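Local coordinates for phage-related conserved hypothetical protein, BB2244 (Bordetella bronchiseptica, PDB 2BDV) that is of unknown function but probably cross-links to abasic sites in single-stranded DNA, as SRAP proteins do, at residues C2-Y14 against I95-A107. Numbering follows the deposited sequence.
Sequences CGRIAQKSAPEDY and ILVPADGWYEWKA
P98 lays CB over one face of the Y14 ring, 3.5 Å from the ring centroid, in a CH-pi contact beside strand 95-99; on the opposite face, out toward the rim, is A10 O, while D100 OD2 meets the ring's edge in plane at the hydroxyl end. R4, Y103, W102 and W105 surround the antiparallel pairing of edge strand 5-7 with strand 101-107 in the SRAP fold. Here CH2 of W105 stands over the centre of the R4 guanidinium, the two planes 54° apart, and the R4 CG lies obliquely against the Y103 ring, whose edge faces I5 O. C2 SG approaches the W102 five-membered ring obliquely.

I5 and W102 form a non-hydrogen-bonded pair, their side chains on one face of the sheet, and Y103 N bonds to R4 O. Strand 95-99, which precedes the corner at D100, belongs to a second sheet. The extended Q7 side chain reaches back to it, and NE2 gives P98 O a nearly straight bond of 2.7 Å (171°) within its own amide plane.

D100 turns its carboxylate back onto the 8-9 loop, CG anti to the carbonyl carbon (chi1 -66°). Its OD2 is gripped by three donors: Y14 OH at 2.6 Å, K8 N at 2.7 Å and S9 N at 3.1 Å; S9 OG binds OD1. This probably favours the charged carboxylate and ties the start of helix 11-18 to the corner.

At the other end, R4 NH2 binds V209 O and N35 OD1, and W105 NE1 binds G210 O. C2 probably corresponds to the cysteine that cross-links to abasic-site DNA in SRAP relatives. Beside it, W102 NE1 bonds to E104 OE1 at 2.8 Å, and one water accepts from G3 N and donates to Y103 O.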
loop_
_atom_site.group_PDB
_atom_site.type_symbol
_atom_site.label_atom_id
_atom_site.label_comp_id
_atom_site.label_asym_id
_atom_site.label_seq_id
_atom_site.Cartn_x
_atom_site.Cartn_y
_atom_site.Cartn_z
ATOM N N CYS A 2 -1.159 -4.276 -7.004
ATOM C CA CYS A 2 -2.054 -3.471 -6.140
ATOM C C CYS A 2 -2.250 -2.103 -6.787
ATOM O O CYS A 2 -1.510 -1.168 -6.504
ATOM C CB CYS A 2 -1.425 -3.304 -4.755
ATOM S SG CYS A 2 -2.671 -3.183 -3.458
ATOM N N GLY A 3 -3.247 -1.992 -7.652
ATOM C CA GLY A 3 -3.469 -0.731 -8.329
ATOM C C GLY A 3 -4.647 0.067 -7.825
ATOM O O GLY A 3 -4.880 1.185 -8.278
ATOM N N ARG A 4 -5.375 -0.492 -6.869
ATOM C CA ARG A 4 -6.546 0.171 -6.329
ATOM C C ARG A 4 -6.808 -0.357 -4.920
ATOM O O ARG A 4 -6.710 -1.558 -4.675
ATOM C CB ARG A 4 -7.746 -0.139 -7.227
ATOM C CG ARG A 4 -8.868 0.879 -7.192
ATOM C CD ARG A 4 -8.488 2.133 -7.976
ATOM N NE ARG A 4 -8.171 1.855 -9.381
ATOM C CZ ARG A 4 -9.065 1.537 -10.317
ATOM N NH1 ARG A 4 -8.670 1.307 -11.564
ATOM N NH2 ARG A 4 -10.352 1.451 -10.015
ATOM N N ILE A 5 -7.136 0.534 -3.991
ATOM C CA ILE A 5 -7.425 0.111 -2.626
ATOM C C ILE A 5 -8.716 0.761 -2.143
ATOM O O ILE A 5 -9.305 1.605 -2.829
ATOM C CB ILE A 5 -6.317 0.517 -1.624
ATOM C CG1 ILE A 5 -6.170 2.033 -1.611
ATOM C CG2 ILE A 5 -5.026 -0.214 -1.945
ATOM C CD1 ILE A 5 -5.246 2.575 -0.510
ATOM N N ALA A 6 -9.147 0.363 -0.951
ATOM C CA ALA A 6 -10.352 0.917 -0.354
ATOM C C ALA A 6 -10.109 1.338 1.093
ATOM O O ALA A 6 -9.564 0.573 1.886
ATOM C CB ALA A 6 -11.496 -0.107 -0.419
ATOM N N GLN A 7 -10.492 2.573 1.414
ATOM C CA GLN A 7 -10.379 3.113 2.768
ATOM C C GLN A 7 -11.775 3.601 3.150
ATOM O O GLN A 7 -12.127 4.766 2.933
ATOM C CB GLN A 7 -9.383 4.275 2.831
ATOM C CG GLN A 7 -7.928 3.858 2.640
ATOM C CD GLN A 7 -6.944 5.006 2.850
ATOM O OE1 GLN A 7 -7.248 6.161 2.554
ATOM N NE2 GLN A 7 -5.750 4.684 3.347
ATOM N N LYS A 8 -12.572 2.698 3.713
ATOM C CA LYS A 8 -13.937 3.025 4.103
ATOM C C LYS A 8 -14.224 3.111 5.601
ATOM O O LYS A 8 -15.261 3.639 6.001
ATOM C CB LYS A 8 -14.906 2.053 3.436
ATOM C CG LYS A 8 -14.422 0.624 3.335
ATOM C CD LYS A 8 -15.274 -0.129 2.316
ATOM C CE LYS A 8 -15.013 -1.621 2.361
ATOM N NZ LYS A 8 -15.872 -2.356 1.389
ATOM N N SER A 9 -13.320 2.599 6.428
ATOM C CA SER A 9 -13.513 2.668 7.871
ATOM C C SER A 9 -13.165 4.051 8.385
ATOM O O SER A 9 -12.472 4.820 7.721
ATOM C CB SER A 9 -12.631 1.655 8.595
ATOM O OG SER A 9 -13.035 0.338 8.306
ATOM N N ALA A 10 -13.656 4.360 9.578
ATOM C CA ALA A 10 -13.376 5.636 10.205
ATOM C C ALA A 10 -11.879 5.689 10.463
ATOM O O ALA A 10 -11.270 4.689 10.838
ATOM C CB ALA A 10 -14.134 5.745 11.517
ATOM N N PRO A 11 -11.260 6.856 10.254
ATOM C CA PRO A 11 -9.819 6.987 10.482
ATOM C C PRO A 11 -9.380 6.581 11.897
ATOM O O PRO A 11 -8.302 6.011 12.061
ATOM C CB PRO A 11 -9.550 8.459 10.169
ATOM C CG PRO A 11 -10.877 9.118 10.413
ATOM C CD PRO A 11 -11.841 8.134 9.815
ATOM N N GLU A 12 -10.210 6.850 12.907
ATOM C CA GLU A 12 -9.844 6.478 14.268
ATOM C C GLU A 12 -9.713 4.966 14.417
ATOM O O GLU A 12 -9.004 4.496 15.300
ATOM C CB GLU A 12 -10.851 7.005 15.300
ATOM C CG GLU A 12 -12.223 6.367 15.249
ATOM C CD GLU A 12 -13.193 7.169 14.416
ATOM O OE1 GLU A 12 -14.399 6.824 14.400
ATOM O OE2 GLU A 12 -12.747 8.149 13.775
ATOM N N ASP A 13 -10.390 4.202 13.562
ATOM C CA ASP A 13 -10.288 2.748 13.640
ATOM C C ASP A 13 -8.893 2.267 13.215
ATOM O O ASP A 13 -8.376 1.305 13.781
ATOM C CB ASP A 13 -11.357 2.069 12.771
ATOM C CG ASP A 13 -12.762 2.190 13.355
ATOM O OD1 ASP A 13 -13.712 1.728 12.693
ATOM O OD2 ASP A 13 -12.925 2.739 14.467
ATOM N N TYR A 14 -8.285 2.934 12.231
ATOM C CA TYR A 14 -6.953 2.552 11.761
ATOM C C TYR A 14 -5.920 2.774 12.855
ATOM O O TYR A 14 -5.052 1.939 13.084
ATOM C CB TYR A 14 -6.541 3.356 10.519
ATOM C CG TYR A 14 -7.405 3.106 9.297
ATOM C CD1 TYR A 14 -7.824 1.824 8.973
ATOM C CD2 TYR A 14 -7.809 4.156 8.477
ATOM C CE1 TYR A 14 -8.635 1.581 7.871
ATOM C CE2 TYR A 14 -8.620 3.932 7.366
ATOM C CZ TYR A 14 -9.032 2.636 7.072
ATOM O OH TYR A 14 -9.859 2.402 6.001
ATOM N N ILE A 95 6.501 3.617 5.946
ATOM C CA ILE A 95 5.167 4.043 6.352
ATOM C C ILE A 95 4.179 2.887 6.216
ATOM O O ILE A 95 4.500 1.829 5.673
ATOM C CB ILE A 95 4.646 5.203 5.467
ATOM C CG1 ILE A 95 4.326 4.688 4.059
ATOM C CG2 ILE A 95 5.694 6.307 5.380
ATOM C CD1 ILE A 95 3.418 5.612 3.231
ATOM N N LEU A 96 2.972 3.111 6.710
ATOM C CA LEU A 96 1.917 2.128 6.613
ATOM C C LEU A 96 0.747 2.802 5.906
ATOM O O LEU A 96 0.497 3.991 6.099
ATOM C CB LEU A 96 1.485 1.653 8.005
ATOM C CG LEU A 96 2.582 0.926 8.780
ATOM C CD1 LEU A 96 2.277 0.916 10.262
ATOM C CD2 LEU A 96 2.713 -0.497 8.233
ATOM N N VAL A 97 0.056 2.039 5.063
ATOM C CA VAL A 97 -1.109 2.536 4.350
ATOM C C VAL A 97 -2.295 1.675 4.755
ATOM O O VAL A 97 -2.413 0.520 4.327
ATOM C CB VAL A 97 -0.956 2.425 2.819
ATOM C CG1 VAL A 97 -2.229 2.922 2.148
ATOM C CG2 VAL A 97 0.238 3.239 2.340
ATOM N N PRO A 98 -3.188 2.216 5.593
ATOM C CA PRO A 98 -4.357 1.453 6.030
ATOM C C PRO A 98 -5.334 1.208 4.877
ATOM O O PRO A 98 -5.457 2.034 3.967
ATOM C CB PRO A 98 -4.941 2.334 7.127
ATOM C CG PRO A 98 -4.563 3.700 6.698
ATOM C CD PRO A 98 -3.141 3.526 6.257
ATOM N N ALA A 99 -6.019 0.064 4.929
ATOM C CA ALA A 99 -6.978 -0.319 3.901
ATOM C C ALA A 99 -7.935 -1.427 4.341
ATOM O O ALA A 99 -7.552 -2.379 5.028
ATOM C CB ALA A 99 -6.235 -0.759 2.646
ATOM N N ASP A 100 -9.186 -1.301 3.923
ATOM C CA ASP A 100 -10.195 -2.295 4.246
ATOM C C ASP A 100 -10.076 -3.438 3.239
ATOM O O ASP A 100 -10.535 -4.557 3.485
ATOM C CB ASP A 100 -11.569 -1.626 4.202
ATOM C CG ASP A 100 -11.723 -0.574 5.290
ATOM O OD1 ASP A 100 -12.085 -0.944 6.421
ATOM O OD2 ASP A 100 -11.451 0.618 5.031
ATOM N N GLY A 101 -9.428 -3.141 2.116
ATOM C CA GLY A 101 -9.227 -4.125 1.060
ATOM C C GLY A 101 -8.638 -3.510 -0.207
ATOM O O GLY A 101 -8.324 -2.318 -0.243
ATOM N N TRP A 102 -8.477 -4.313 -1.256
ATOM C CA TRP A 102 -7.923 -3.807 -2.506
ATOM C C TRP A 102 -8.565 -4.523 -3.692
ATOM O O TRP A 102 -9.290 -5.511 -3.519
ATOM C CB TRP A 102 -6.387 -3.974 -2.526
ATOM C CG TRP A 102 -5.884 -5.401 -2.650
ATOM C CD1 TRP A 102 -5.511 -6.040 -3.795
ATOM C CD2 TRP A 102 -5.730 -6.358 -1.592
ATOM N NE1 TRP A 102 -5.136 -7.335 -3.523
ATOM C CE2 TRP A 102 -5.258 -7.560 -2.177
ATOM C CE3 TRP A 102 -5.944 -6.321 -0.203
ATOM C CZ2 TRP A 102 -4.997 -8.712 -1.430
ATOM C CZ3 TRP A 102 -5.684 -7.470 0.542
ATOM C CH2 TRP A 102 -5.215 -8.650 -0.077
ATOM N N TYR A 103 -8.312 -4.023 -4.897
ATOM C CA TYR A 103 -8.894 -4.632 -6.079
ATOM C C TYR A 103 -7.873 -5.213 -7.044
ATOM O O TYR A 103 -6.776 -4.685 -7.192
ATOM C CB TYR A 103 -9.733 -3.616 -6.848
ATOM C CG TYR A 103 -10.775 -2.892 -6.032
ATOM C CD1 TYR A 103 -10.437 -1.781 -5.258
ATOM C CD2 TYR A 103 -12.105 -3.296 -6.062
ATOM C CE1 TYR A 103 -11.402 -1.086 -4.541
ATOM C CE2 TYR A 103 -13.076 -2.612 -5.350
ATOM C CZ TYR A 103 -12.718 -1.507 -4.592
ATOM O OH TYR A 103 -13.690 -0.826 -3.898
ATOM N N GLU A 104 -8.260 -6.306 -7.695
ATOM C CA GLU A 104 -7.448 -6.966 -8.711
ATOM C C GLU A 104 -8.418 -7.355 -9.831
ATOM O O GLU A 104 -9.531 -7.799 -9.564
ATOM C CB GLU A 104 -6.778 -8.231 -8.166
ATOM C CG GLU A 104 -5.766 -7.993 -7.062
ATOM C CD GLU A 104 -5.179 -9.281 -6.540
ATOM O OE1 GLU A 104 -4.454 -9.245 -5.524
ATOM O OE2 GLU A 104 -5.442 -10.335 -7.152
ATOM N N TRP A 105 -7.990 -7.187 -11.075
ATOM C CA TRP A 105 -8.818 -7.522 -12.220
ATOM C C TRP A 105 -8.412 -8.874 -12.803
ATOM O O TRP A 105 -7.237 -9.125 -13.093
ATOM C CB TRP A 105 -8.700 -6.427 -13.281
ATOM C CG TRP A 105 -9.426 -5.164 -12.914
ATOM C CD1 TRP A 105 -10.600 -4.695 -13.456
ATOM C CD2 TRP A 105 -9.042 -4.216 -11.916
ATOM N NE1 TRP A 105 -10.965 -3.514 -12.854
ATOM C CE2 TRP A 105 -10.028 -3.195 -11.906
ATOM C CE3 TRP A 105 -7.961 -4.125 -11.024
ATOM C CZ2 TRP A 105 -9.962 -2.098 -11.040
ATOM C CZ3 TRP A 105 -7.897 -3.027 -10.159
ATOM C CH2 TRP A 105 -8.894 -2.031 -10.178
ATOM N N LYS A 106 -9.401 -9.744 -12.963
ATOM C CA LYS A 106 -9.178 -11.078 -13.492
ATOM C C LYS A 106 -9.424 -11.091 -14.993
ATOM O O LYS A 106 -10.540 -10.867 -15.449
ATOM C CB LYS A 106 -10.119 -12.064 -12.798
ATOM C CG LYS A 106 -9.945 -13.517 -13.204
ATOM C CD LYS A 106 -8.568 -14.034 -12.829
ATOM C CE LYS A 106 -8.464 -15.547 -13.013
ATOM N NZ LYS A 106 -9.389 -16.303 -12.115
ATOM N N ALA A 107 -8.371 -11.341 -15.758
ATOM C CA ALA A 107 -8.485 -11.391 -17.204
ATOM C C ALA A 107 -9.452 -12.511 -17.559
ATOM O O ALA A 107 -9.246 -13.656 -17.162
ATOM C CB ALA A 107 -7.120 -11.661 -17.820
HETATM O O HOH W 1 -4.861 -4.165 -8.823
#